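Local coordinates for USG-1 protein homolog (Pseudomonas aeruginosa, PDB 2HJS), which is of unknown function but probably binds NAD or NADP and acts on an aldehyde substrate, as aspartate-semialdehyde dehydrogenases of its family do, at residues 10-15 and 72-77; 27-32 and 326-331; 37-42 and 64-69; 286-291 and 312-317; 292-297 and 318-323. All coordinates share one frame; numbering follows the deposited sequence.

Interaction 1 of 5, residues 10-15 and 72-77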
# COMPACT_ATOMS: atom_id res chain seq x y z
N ALA A 10 -35.94 -8.92 6.43
CA ALA A 10 -35.84 -7.66 5.71
C ALA A 10 -34.37 -7.42 5.36
O ALA A 10 -33.50 -7.75 6.15
CB ALA A 10 -36.34 -6.53 6.59
N VAL A 11 -34.11 -6.87 4.18
CA VAL A 11 -32.78 -6.34 3.85
C VAL A 11 -32.92 -4.85 3.57
O VAL A 11 -33.48 -4.44 2.55
CB VAL A 11 -32.09 -7.06 2.66
CG1 VAL A 11 -30.73 -6.41 2.31
CG2 VAL A 11 -31.92 -8.56 2.96
N VAL A 12 -32.38 -4.06 4.50
CA VAL A 12 -32.38 -2.60 4.44
C VAL A 12 -31.13 -2.17 3.70
O VAL A 12 -30.03 -2.62 4.02
CB VAL A 12 -32.46 -2.02 5.87
CG1 VAL A 12 -32.41 -0.51 5.85
CG2 VAL A 12 -33.79 -2.48 6.53
N GLY A 13 -31.31 -1.36 2.66
CA GLY A 13 -30.22 -0.93 1.79
C GLY A 13 -29.96 -1.92 0.67
O GLY A 13 -28.84 -2.08 0.20
N ALA A 14 -31.04 -2.54 0.20
CA ALA A 14 -30.97 -3.67 -0.70
C ALA A 14 -30.39 -3.30 -2.05
O ALA A 14 -29.86 -4.15 -2.74
CB ALA A 14 -32.36 -4.30 -0.87
N THR A 15 -30.49 -2.03 -2.43
CA THR A 15 -30.06 -1.57 -3.76
C THR A 15 -28.59 -1.11 -3.74
O THR A 15 -28.01 -0.82 -4.77
CB THR A 15 -30.94 -0.42 -4.27
OG1 THR A 15 -30.88 0.66 -3.34
CG2 THR A 15 -32.39 -0.86 -4.39
N ALA A 72 -33.41 -8.73 10.39
CA ALA A 72 -33.13 -7.64 9.45
C ALA A 72 -31.63 -7.44 9.28
O ALA A 72 -30.89 -7.32 10.27
CB ALA A 72 -33.78 -6.34 9.85
N PHE A 73 -31.20 -7.42 8.03
CA PHE A 73 -29.84 -7.03 7.70
C PHE A 73 -29.86 -5.57 7.32
O PHE A 73 -30.56 -5.20 6.36
CB PHE A 73 -29.35 -7.85 6.51
CG PHE A 73 -29.25 -9.32 6.80
CD1 PHE A 73 -28.09 -9.85 7.40
CD2 PHE A 73 -30.29 -10.19 6.46
CE1 PHE A 73 -27.98 -11.22 7.65
CE2 PHE A 73 -30.20 -11.58 6.72
CZ PHE A 73 -29.03 -12.10 7.30
N PHE A 74 -29.14 -4.74 8.07
CA PHE A 74 -29.02 -3.33 7.76
C PHE A 74 -27.71 -3.10 7.00
O PHE A 74 -26.63 -3.04 7.59
CB PHE A 74 -29.08 -2.47 9.03
CG PHE A 74 -30.48 -2.12 9.48
CD1 PHE A 74 -31.34 -3.10 9.98
CD2 PHE A 74 -30.94 -0.80 9.42
CE1 PHE A 74 -32.66 -2.78 10.39
CE2 PHE A 74 -32.23 -0.47 9.85
CZ PHE A 74 -33.09 -1.46 10.32
N ALA A 75 -27.82 -2.99 5.68
CA ALA A 75 -26.69 -2.78 4.80
C ALA A 75 -26.81 -1.41 4.12
O ALA A 75 -26.39 -1.24 2.97
CB ALA A 75 -26.63 -3.90 3.74
N ALA A 76 -27.40 -0.44 4.82
CA ALA A 76 -27.59 0.91 4.27
C ALA A 76 -26.64 1.92 4.91
O ALA A 76 -25.81 1.56 5.74
CB ALA A 76 -29.04 1.34 4.44
N ALA A 77 -26.76 3.20 4.55
CA ALA A 77 -25.96 4.25 5.19
C ALA A 77 -26.15 4.19 6.72
O ALA A 77 -27.20 3.74 7.19
CB ALA A 77 -26.38 5.61 4.67
O HOH W 1 -25.63 -1.69 0.57
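V12 meets strand 71-74 with backbone and side chain alike. Its CG2 methyl sits over the centre of one face of the F74 ring, 4.0 Å from the ring centroid and 10° off the normal, a CH-pi contact. The torsion explains this: with CG1 turned anti to the backbone N (chi1 178°), CG2 stays beside that N and reaches the ring face, while CG1 lies near F74 CD2 and the methyl of A76. Both backbone groups of V12 are used. V12 N donates to F73 O at 2.8 Å, and V12 O accepts from A75 N, also at 2.8 Å.

F73 contributes both its main chain and its ring, and its N donates to A10 O at 3.0 Å. That same A10 O lies at the edge of the F73 ring, near its plane. V11 CG2 comes to the ring obliquely, 4.2 Å from F73 CD2. A10 and A72 pair with their CB atoms 4.1 Å apart.

The side chains sort by face: A10, V12, A72 and F74 on one side, V11 and F73 on the other, where L22 of helix 17-28 packs on both. Beyond the last pair the strands give way to loops that stay close. G13 takes a positive phi, A76 CB lies 3.7 Å from G13 CA, and a water donates to both G13 O and A75 O. Parallel central strands, the first running into a glycine-rich turn that begins at G13, are the hallmark of the dinucleotide-binding Rossmann fold, consistent with a domain that probably binds NAD.

Interaction 2 of 5, residues 27-32 and 326-331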
# COMPACT_ATOMS: atom_id res chain seq x y z
N ASP A 27 -29.97 -16.13 -1.50
CA ASP A 27 -30.55 -17.03 -2.50
C ASP A 27 -29.56 -18.21 -2.71
O ASP A 27 -29.93 -19.38 -2.55
CB ASP A 27 -30.78 -16.22 -3.76
CG ASP A 27 -31.39 -17.02 -4.89
OD1 ASP A 27 -31.89 -18.16 -4.68
OD2 ASP A 27 -31.41 -16.47 -6.02
N GLU A 28 -28.30 -17.88 -3.02
CA GLU A 28 -27.22 -18.85 -3.22
C GLU A 28 -27.08 -19.90 -2.11
O GLU A 28 -26.81 -21.07 -2.39
CB GLU A 28 -25.88 -18.12 -3.27
CG GLU A 28 -25.16 -18.10 -4.57
CD GLU A 28 -23.72 -17.57 -4.41
OE1 GLU A 28 -23.47 -16.41 -4.86
OE2 GLU A 28 -22.87 -18.30 -3.81
N ARG A 29 -27.18 -19.43 -0.87
CA ARG A 29 -26.93 -20.26 0.30
C ARG A 29 -28.21 -20.89 0.83
O ARG A 29 -28.19 -21.53 1.90
CB ARG A 29 -26.22 -19.45 1.41
CG ARG A 29 -24.86 -18.91 1.02
CD ARG A 29 -24.20 -18.15 2.15
NE ARG A 29 -23.93 -19.02 3.28
CZ ARG A 29 -22.86 -19.81 3.40
NH1 ARG A 29 -21.89 -19.82 2.49
NH2 ARG A 29 -22.73 -20.57 4.47
N ASP A 30 -29.31 -20.72 0.10
CA ASP A 30 -30.60 -21.21 0.53
C ASP A 30 -30.96 -20.85 1.95
O ASP A 30 -31.39 -21.72 2.72
CB ASP A 30 -30.69 -22.72 0.39
CG ASP A 30 -31.13 -23.12 -0.95
OD1 ASP A 30 -32.35 -23.08 -1.19
OD2 ASP A 30 -30.24 -23.45 -1.78
N PHE A 31 -30.81 -19.58 2.28
CA PHE A 31 -31.22 -19.10 3.58
C PHE A 31 -32.67 -19.44 3.80
O PHE A 31 -33.51 -19.22 2.91
CB PHE A 31 -31.00 -17.60 3.66
CG PHE A 31 -30.88 -17.07 5.07
CD1 PHE A 31 -29.64 -16.99 5.69
CD2 PHE A 31 -32.01 -16.61 5.76
CE1 PHE A 31 -29.52 -16.48 6.99
CE2 PHE A 31 -31.89 -16.08 7.03
CZ PHE A 31 -30.65 -16.02 7.65
N PRO A 32 -32.99 -20.03 4.96
CA PRO A 32 -34.34 -20.59 5.16
C PRO A 32 -35.43 -19.57 5.54
O PRO A 32 -36.18 -19.76 6.50
CB PRO A 32 -34.14 -21.65 6.25
CG PRO A 32 -32.91 -21.19 6.99
CD PRO A 32 -32.10 -20.28 6.11
N ALA A 326 -21.95 -11.14 7.33
CA ALA A 326 -23.26 -10.81 7.88
C ALA A 326 -24.22 -12.00 7.75
O ALA A 326 -24.94 -12.35 8.68
CB ALA A 326 -23.82 -9.57 7.17
N VAL A 327 -24.21 -12.65 6.59
CA VAL A 327 -25.10 -13.78 6.35
C VAL A 327 -24.71 -14.98 7.24
O VAL A 327 -25.58 -15.62 7.83
CB VAL A 327 -25.10 -14.17 4.85
CG1 VAL A 327 -25.92 -15.44 4.63
CG2 VAL A 327 -25.66 -13.03 3.99
N LEU A 328 -23.41 -15.25 7.36
CA LEU A 328 -22.94 -16.32 8.23
C LEU A 328 -23.41 -16.13 9.67
O LEU A 328 -23.79 -17.11 10.34
CB LEU A 328 -21.41 -16.42 8.17
CG LEU A 328 -20.77 -16.94 6.87
CD1 LEU A 328 -19.25 -16.79 6.94
CD2 LEU A 328 -21.14 -18.38 6.61
N LEU A 329 -23.38 -14.87 10.15
CA LEU A 329 -23.91 -14.48 11.46
C LEU A 329 -25.40 -14.74 11.58
O LEU A 329 -25.85 -15.29 12.58
CB LEU A 329 -23.59 -13.00 11.76
CG LEU A 329 -24.01 -12.42 13.12
CD1 LEU A 329 -23.48 -13.28 14.27
CD2 LEU A 329 -23.49 -10.97 13.25
N GLY A 330 -26.16 -14.38 10.54
CA GLY A 330 -27.57 -14.70 10.46
C GLY A 330 -27.83 -16.20 10.50
O GLY A 330 -28.78 -16.65 11.14
N GLU A 331 -27.00 -16.97 9.80
CA GLU A 331 -27.12 -18.44 9.80
C GLU A 331 -26.87 -19.00 11.21
O GLU A 331 -27.56 -19.94 11.64
CB GLU A 331 -26.18 -19.06 8.77
CG GLU A 331 -26.64 -18.82 7.33
CD GLU A 331 -25.66 -19.31 6.27
OE1 GLU A 331 -24.54 -19.78 6.60
OE2 GLU A 331 -26.00 -19.18 5.08
O HOH W 2 -28.26 -20.42 4.45
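R29 and F31 belong to the Schellman motif that ends helix 17-28, and both reach across to helix 317-336 of the same chain. D30, with positive phi, is the C-prime residue: F31 N returns to L26 O and D30 N to D27 O. The chain reversal leaves R29 and F31 as the two side chains that carry the contact.

R29 presents its NE and NH2 edge to the E331 carboxylate. R29 NE donates to E331 OE2 at 2.7 Å in a nearly straight bond (168°), and R29 NH2 donates to E331 OE1 at 2.9 Å. One nitrogen thus serves each oxygen, both from the syn side, although the guanidinium and carboxylate planes are turned 32° against each other. The R29 chain is extended at chi2 and then bends at chi3 (63°), which brings NE and NH2 round to the carboxylate. L328 CD2 lies over one face of the guanidinium, 3.5 Å from R29 NH2.

F31 fills the apolar part beside this bridge. Its ring points an edge at the helix backbone, with V327 O and the carbonyl carbon of G330 near the ring plane. F31 CE1 is 3.7 Å from E331 CG, and F31 CD1 is 4.2 Å from V327 CG1. G330 has no side chain where the ring comes close.

A water donates to R29 O and, at 2.7 Å, to E331 OE2, so OE2 takes a second donor besides NE. Two charged bonds, the NE one nearly straight, and this water probably fix the rotation of the carboxylate, and the pairing probably favours its ionised form while tying the end of helix 17-28 to helix 317-336.

Interaction 3 of 5, residues 37-42 and 64-69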
# COMPACT_ATOMS: atom_id res chain seq x y z
N HIS A 37 -38.25 -9.09 2.43
CA HIS A 37 -38.63 -7.72 2.16
C HIS A 37 -37.38 -6.88 1.90
O HIS A 37 -36.50 -6.78 2.77
CB HIS A 37 -39.40 -7.14 3.36
CG HIS A 37 -40.64 -7.91 3.69
ND1 HIS A 37 -41.80 -7.78 2.97
CD2 HIS A 37 -40.89 -8.83 4.65
CE1 HIS A 37 -42.73 -8.58 3.47
NE2 HIS A 37 -42.20 -9.22 4.50
N LEU A 38 -37.31 -6.31 0.70
CA LEU A 38 -36.21 -5.45 0.30
C LEU A 38 -36.54 -3.98 0.53
O LEU A 38 -37.56 -3.49 0.08
CB LEU A 38 -35.88 -5.70 -1.18
CG LEU A 38 -35.58 -7.13 -1.63
CD1 LEU A 38 -35.09 -7.18 -3.08
CD2 LEU A 38 -34.58 -7.80 -0.71
N LEU A 39 -35.67 -3.26 1.23
CA LEU A 39 -35.96 -1.88 1.56
C LEU A 39 -34.82 -0.97 1.25
O LEU A 39 -33.67 -1.39 1.29
CB LEU A 39 -36.35 -1.76 3.04
CG LEU A 39 -37.49 -2.67 3.47
CD1 LEU A 39 -37.41 -2.90 4.96
CD2 LEU A 39 -38.87 -2.09 3.05
N ALA A 40 -35.14 0.28 0.95
CA ALA A 40 -34.13 1.31 0.73
C ALA A 40 -34.74 2.67 1.09
O ALA A 40 -35.88 2.74 1.49
CB ALA A 40 -33.66 1.29 -0.71
N SER A 41 -33.96 3.73 0.96
CA SER A 41 -34.47 5.09 1.15
C SER A 41 -35.39 5.46 -0.00
O SER A 41 -35.23 4.94 -1.11
CB SER A 41 -33.32 6.08 1.25
OG SER A 41 -32.59 5.86 2.46
N ALA A 42 -36.37 6.33 0.26
CA ALA A 42 -37.35 6.77 -0.74
C ALA A 42 -36.74 7.05 -2.14
O ALA A 42 -37.41 6.85 -3.16
CB ALA A 42 -38.13 7.99 -0.23
N PHE A 64 -41.93 1.01 6.51
CA PHE A 64 -41.95 -0.43 6.78
C PHE A 64 -42.30 -0.82 8.21
O PHE A 64 -41.80 -0.20 9.16
CB PHE A 64 -40.61 -1.08 6.38
CG PHE A 64 -40.62 -2.59 6.42
CD1 PHE A 64 -41.30 -3.33 5.45
CD2 PHE A 64 -39.93 -3.28 7.43
CE1 PHE A 64 -41.30 -4.73 5.47
CE2 PHE A 64 -39.92 -4.68 7.46
CZ PHE A 64 -40.62 -5.40 6.48
N ASP A 65 -43.13 -1.86 8.36
CA ASP A 65 -43.50 -2.44 9.65
C ASP A 65 -42.57 -3.58 10.03
O ASP A 65 -42.74 -4.72 9.54
CB ASP A 65 -44.97 -2.94 9.62
CG ASP A 65 -45.46 -3.48 10.99
OD1 ASP A 65 -44.79 -3.30 12.04
OD2 ASP A 65 -46.55 -4.09 11.01
N PHE A 66 -41.58 -3.28 10.89
CA PHE A 66 -40.56 -4.26 11.30
C PHE A 66 -41.10 -5.38 12.21
O PHE A 66 -40.45 -6.40 12.40
CB PHE A 66 -39.35 -3.56 11.96
CG PHE A 66 -38.38 -2.95 10.98
CD1 PHE A 66 -37.40 -3.73 10.35
CD2 PHE A 66 -38.41 -1.58 10.71
CE1 PHE A 66 -36.47 -3.17 9.45
CE2 PHE A 66 -37.49 -0.99 9.81
CZ PHE A 66 -36.51 -1.79 9.17
N SER A 67 -42.30 -5.20 12.76
CA SER A 67 -42.92 -6.32 13.47
C SER A 67 -43.23 -7.49 12.51
O SER A 67 -43.40 -8.65 12.95
CB SER A 67 -44.17 -5.88 14.27
OG SER A 67 -45.18 -5.41 13.40
N SER A 68 -43.24 -7.22 11.20
CA SER A 68 -43.58 -8.26 10.22
C SER A 68 -42.43 -9.22 9.95
O SER A 68 -42.62 -10.29 9.35
CB SER A 68 -44.02 -7.63 8.90
OG SER A 68 -42.91 -7.00 8.29
N VAL A 69 -41.21 -8.81 10.36
CA VAL A 69 -40.07 -9.66 10.13
C VAL A 69 -39.46 -10.11 11.47
O VAL A 69 -39.64 -9.47 12.55
CB VAL A 69 -39.02 -8.99 9.15
CG1 VAL A 69 -39.59 -8.94 7.76
CG2 VAL A 69 -38.65 -7.56 9.58
O HOH W 3 -43.25 -10.70 6.65
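L39 lays its CD1 methyl over one face of the F64 ring, 3.7 Å from the centroid and displaced toward the rim. L39 CD2 also comes close, 3.6 Å from F64 CD1. F64 reaches them with CG anti to the backbone N (chi1 -171°), and its far end continues to H37. There F64 CE1 comes over a face of the imidazole, 3.7 Å from H37 CG. The two ring planes stand 53° apart, an oblique pair.

V69 CG1 closes in on H37 from another direction, 3.4 Å from H37 CD2. In the plane of the imidazole, H37 NE2 is hydrogen-bonded to a water at 2.8 Å, which in turn donates to S68 O.

Residues 64-69 are shaped by D65. Its OD1 accepts from S67 N, an Asx turn, and from S67 OG, while D65 O takes both S68 N and S68 OG. The short 3-10 turn at 66-68 follows, with F64 CD2 above the centre of the F66 ring.

L39, F66 and V69 also touch the A10 and V12 side chains of strand 9-12. Residues 64-69 lie between strands 54-60 and 71-74, in a parallel crossover within the Rossmann-type sheet, here made by a loop with a 3-10 turn in place of a helix.

Interaction 4 of 5, residues 286-291 and 312-317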
# COMPACT_ATOMS: atom_id res chain seq x y z
N GLY A 286 -7.09 -11.02 -9.76
CA GLY A 286 -6.87 -12.40 -10.09
C GLY A 286 -7.60 -13.42 -9.25
O GLY A 286 -8.01 -14.44 -9.77
N ASP A 287 -7.76 -13.16 -7.95
CA ASP A 287 -8.24 -14.22 -7.05
C ASP A 287 -9.45 -13.88 -6.20
O ASP A 287 -10.36 -14.69 -6.07
CB ASP A 287 -7.12 -14.68 -6.13
CG ASP A 287 -5.89 -15.06 -6.90
OD1 ASP A 287 -5.84 -16.21 -7.41
OD2 ASP A 287 -4.97 -14.21 -7.01
N ALA A 288 -9.48 -12.69 -5.60
CA ALA A 288 -10.49 -12.41 -4.58
C ALA A 288 -11.89 -12.14 -5.14
O ALA A 288 -12.87 -12.66 -4.60
CB ALA A 288 -10.05 -11.28 -3.65
N LEU A 289 -11.98 -11.37 -6.22
CA LEU A 289 -13.27 -10.86 -6.69
C LEU A 289 -14.27 -11.96 -7.02
O LEU A 289 -13.93 -12.92 -7.71
CB LEU A 289 -13.11 -9.88 -7.88
CG LEU A 289 -14.47 -9.29 -8.34
CD1 LEU A 289 -14.96 -8.16 -7.41
CD2 LEU A 289 -14.55 -8.88 -9.85
N GLY A 290 -15.49 -11.84 -6.48
CA GLY A 290 -16.62 -12.69 -6.88
C GLY A 290 -16.74 -14.01 -6.16
O GLY A 290 -17.58 -14.84 -6.51
N GLN A 291 -15.90 -14.22 -5.14
CA GLN A 291 -15.90 -15.51 -4.44
C GLN A 291 -15.67 -15.38 -2.92
O GLN A 291 -15.43 -14.28 -2.42
CB GLN A 291 -14.97 -16.51 -5.16
CG GLN A 291 -13.50 -16.09 -5.24
CD GLN A 291 -12.86 -16.28 -3.91
OE1 GLN A 291 -12.75 -17.42 -3.43
NE2 GLN A 291 -12.48 -15.18 -3.26
N TRP A 312 0.12 -11.26 3.64
CA TRP A 312 -0.57 -10.45 2.65
C TRP A 312 -1.94 -11.07 2.47
O TRP A 312 -2.06 -12.27 2.29
CB TRP A 312 0.23 -10.46 1.35
CG TRP A 312 -0.50 -10.01 0.08
CD1 TRP A 312 -1.11 -10.83 -0.86
CD2 TRP A 312 -0.65 -8.66 -0.41
NE1 TRP A 312 -1.62 -10.06 -1.88
CE2 TRP A 312 -1.36 -8.74 -1.63
CE3 TRP A 312 -0.27 -7.40 0.07
CZ2 TRP A 312 -1.66 -7.60 -2.40
CZ3 TRP A 312 -0.58 -6.27 -0.69
CH2 TRP A 312 -1.26 -6.39 -1.92
N ILE A 313 -2.98 -10.25 2.58
CA ILE A 313 -4.35 -10.75 2.59
C ILE A 313 -5.14 -10.05 1.48
O ILE A 313 -5.06 -8.84 1.33
CB ILE A 313 -5.03 -10.44 3.96
CG1 ILE A 313 -4.20 -11.01 5.12
CG2 ILE A 313 -6.49 -10.97 3.96
CD1 ILE A 313 -4.68 -10.54 6.51
N VAL A 314 -5.86 -10.82 0.67
CA VAL A 314 -6.77 -10.18 -0.28
C VAL A 314 -8.13 -10.80 -0.17
O VAL A 314 -8.27 -12.02 -0.01
CB VAL A 314 -6.24 -10.14 -1.78
CG1 VAL A 314 -4.91 -9.28 -1.92
CG2 VAL A 314 -6.09 -11.52 -2.38
N SER A 315 -9.15 -9.96 -0.24
CA SER A 315 -10.53 -10.41 -0.08
C SER A 315 -11.47 -9.47 -0.81
O SER A 315 -11.17 -8.27 -1.00
CB SER A 315 -10.90 -10.39 1.40
OG SER A 315 -11.99 -11.28 1.65
N ASP A 316 -12.61 -10.02 -1.21
CA ASP A 316 -13.70 -9.26 -1.80
C ASP A 316 -14.43 -8.50 -0.67
O ASP A 316 -15.20 -9.09 0.10
CB ASP A 316 -14.64 -10.21 -2.57
CG ASP A 316 -15.73 -9.48 -3.33
OD1 ASP A 316 -16.11 -8.35 -2.91
OD2 ASP A 316 -16.23 -10.05 -4.34
N ASN A 317 -14.16 -7.20 -0.57
CA ASN A 317 -14.76 -6.36 0.47
C ASN A 317 -16.29 -6.34 0.43
O ASN A 317 -16.93 -6.27 1.46
CB ASN A 317 -14.20 -4.93 0.38
CG ASN A 317 -14.42 -4.30 -0.99
OD1 ASN A 317 -14.05 -4.87 -2.02
ND2 ASN A 317 -15.04 -3.13 -0.99
O HOH W 4 -13.22 -12.89 -1.14
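The carboxylate of D316 is met at OD2 by the backbone N of G290, on the anti side and 19° out of the carboxylate plane. The bond is 2.9 Å long and nearly straight (168°). D316 CG stands anti to its own N (chi1 -175°), which carries OD2 across to the turn. A second flat group braces that turn from within: the amide of Q291 sends NE2 to A288 O at 2.9 Å, with the acceptor in the amide plane. A288 to Q291 form a type II turn, G290 holding the positive phi.

A288 packs beside the polar contact. A288 CB is 3.7 Å from S315 C and 4.2 Å from V314 CG2, so the end of helix 284-288 rests on strand 308-315. The L289 CD1 methyl lies 3.8 Å from D316 OD2. D316 N donates to a water, itself 2.9 Å from Q291 O.

D316 is also the N-cap of helix 317-336, its OD1 accepting from R319 N. One carboxylate therefore serves two structural elements, with OD2 on the turn and OD1 on the helix start. Backbone N-H donors at both oxygens, together with the helix N terminus, would probably stabilise its negative charge.

Interaction 5 of 5, residues 292-297 and 318-323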
# COMPACT_ATOMS: atom_id res chain seq x y z
N ASP A 292 -15.76 -16.50 -2.21
CA ASP A 292 -15.91 -16.49 -0.75
C ASP A 292 -14.61 -16.57 0.04
O ASP A 292 -14.60 -16.20 1.20
CB ASP A 292 -16.78 -17.65 -0.27
CG ASP A 292 -18.19 -17.64 -0.87
OD1 ASP A 292 -18.58 -16.66 -1.54
OD2 ASP A 292 -18.90 -18.64 -0.67
N GLU A 293 -13.53 -17.07 -0.56
CA GLU A 293 -12.28 -17.24 0.16
C GLU A 293 -11.59 -15.90 0.39
O GLU A 293 -11.57 -15.03 -0.47
CB GLU A 293 -11.31 -18.16 -0.61
CG GLU A 293 -11.93 -19.51 -1.05
CD GLU A 293 -12.37 -20.31 0.15
OE1 GLU A 293 -11.48 -20.69 0.94
OE2 GLU A 293 -13.59 -20.52 0.32
N THR A 294 -11.01 -15.77 1.57
CA THR A 294 -10.05 -14.72 1.84
C THR A 294 -8.68 -15.37 1.58
O THR A 294 -8.34 -16.38 2.18
CB THR A 294 -10.20 -14.27 3.29
OG1 THR A 294 -11.43 -13.55 3.42
CG2 THR A 294 -9.05 -13.40 3.74
N TYR A 295 -7.92 -14.79 0.67
CA TYR A 295 -6.63 -15.36 0.24
C TYR A 295 -5.49 -14.77 1.06
O TYR A 295 -5.46 -13.58 1.30
CB TYR A 295 -6.39 -15.03 -1.21
CG TYR A 295 -7.16 -15.88 -2.18
CD1 TYR A 295 -6.54 -16.93 -2.84
CD2 TYR A 295 -8.53 -15.64 -2.43
CE1 TYR A 295 -7.23 -17.72 -3.75
CE2 TYR A 295 -9.24 -16.44 -3.34
CZ TYR A 295 -8.57 -17.48 -3.99
OH TYR A 295 -9.23 -18.28 -4.89
N VAL A 296 -4.55 -15.62 1.50
CA VAL A 296 -3.44 -15.16 2.32
C VAL A 296 -2.15 -15.70 1.73
O VAL A 296 -2.04 -16.90 1.51
CB VAL A 296 -3.56 -15.66 3.80
CG1 VAL A 296 -2.41 -15.06 4.67
CG2 VAL A 296 -4.89 -15.28 4.37
N GLY A 297 -1.18 -14.81 1.48
CA GLY A 297 0.14 -15.21 1.01
C GLY A 297 1.30 -14.44 1.61
O GLY A 297 1.12 -13.64 2.55
N VAL A 318 -16.87 -6.44 -0.75
CA VAL A 318 -18.33 -6.42 -0.87
C VAL A 318 -18.99 -7.77 -0.52
O VAL A 318 -19.80 -7.86 0.41
CB VAL A 318 -18.76 -5.91 -2.25
CG1 VAL A 318 -20.29 -6.05 -2.43
CG2 VAL A 318 -18.33 -4.44 -2.41
N ARG A 319 -18.63 -8.81 -1.28
CA ARG A 319 -19.22 -10.13 -1.14
C ARG A 319 -18.78 -10.82 0.15
O ARG A 319 -19.62 -11.39 0.85
CB ARG A 319 -18.82 -11.00 -2.33
CG ARG A 319 -19.43 -12.41 -2.30
CD ARG A 319 -18.77 -13.31 -3.33
NE ARG A 319 -19.24 -14.70 -3.21
CZ ARG A 319 -20.37 -15.18 -3.74
NH1 ARG A 319 -21.17 -14.39 -4.45
NH2 ARG A 319 -20.71 -16.46 -3.55
N LYS A 320 -17.47 -10.78 0.45
CA LYS A 320 -16.91 -11.54 1.57
C LYS A 320 -16.82 -10.73 2.88
O LYS A 320 -17.50 -11.06 3.84
CB LYS A 320 -15.55 -12.15 1.21
CG LYS A 320 -14.80 -12.77 2.43
CD LYS A 320 -15.66 -13.92 3.07
CE LYS A 320 -14.91 -14.68 4.16
NZ LYS A 320 -13.78 -15.53 3.69
N GLY A 321 -15.99 -9.69 2.93
CA GLY A 321 -15.76 -8.96 4.17
C GLY A 321 -17.05 -8.46 4.79
O GLY A 321 -17.31 -8.71 5.97
N ALA A 322 -17.90 -7.82 3.98
CA ALA A 322 -19.17 -7.31 4.47
C ALA A 322 -20.29 -8.37 4.41
O ALA A 322 -20.72 -8.88 5.47
CB ALA A 322 -19.57 -6.06 3.71
N ALA A 323 -20.76 -8.70 3.20
CA ALA A 323 -22.01 -9.47 3.03
C ALA A 323 -22.00 -10.91 3.55
O ALA A 323 -22.92 -11.32 4.27
CB ALA A 323 -22.47 -9.45 1.54
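D292 and K320 meet through a backbone acceptor: K320 NZ donates to D292 O at 2.7 Å, almost in line with the carbonyl bond. The same ammonium donates to T294 OG1 at 3.1 Å and forms a salt bridge with E140, so three oxygens serve it. The lysine chain bends at chi2 (60°) and again at chi4, which folds CD and CE past D292 O and brings NZ in beside T294. The T294 hydroxyl is also hydrogen-bonded to E140 OE1 and S315 OG.

R319 takes the D292 side chain. R319 NE (2.7 Å) and R319 NH2 (2.9 Å) both donate to D292 OD1 from the guanidinium edge, the NH2 bond the more bent, at 132°. The carboxylate and guanidinium planes are nearly coplanar, 13° apart, with NE close to the C-O axis of OD1 and NH2 on its syn side. The R319 chain is extended from CG to NE, and NH2 has a second carboxylate partner in E28.

The loop and the first residue of strand 294-301 are held by two consecutive residues of helix 317-336. K320 reaches E140 of helix 133-145 and packs on S315 of strand 308-315, whereas R319 touches L25 of helix 17-28.

Interactions 1 and 3 share the Rossmann sheet: G13 N lies 2.7 Å from L39 O, a probable hydrogen bond between strands 9-12 and 36-40. Interaction 2 packs against interaction 1 where F73 CZ lies 4.3 Å from F31 CZ, and meets interaction 5 in the salt bridge of E28 OE2 with R319 NH2 (2.9 Å). Helix 317-336, used by both, thus joins the probable nucleotide-binding part to the second sheet. There interactions 4 and 5 interlock, with V314 N 2.9 Å from Y295 O. Interactions 3 and 4 lie farthest apart, about 17 Å between nearest atoms. A bound dioxane, probably from the crystallisation liquor, sits about 3 Å from the K320 side chain.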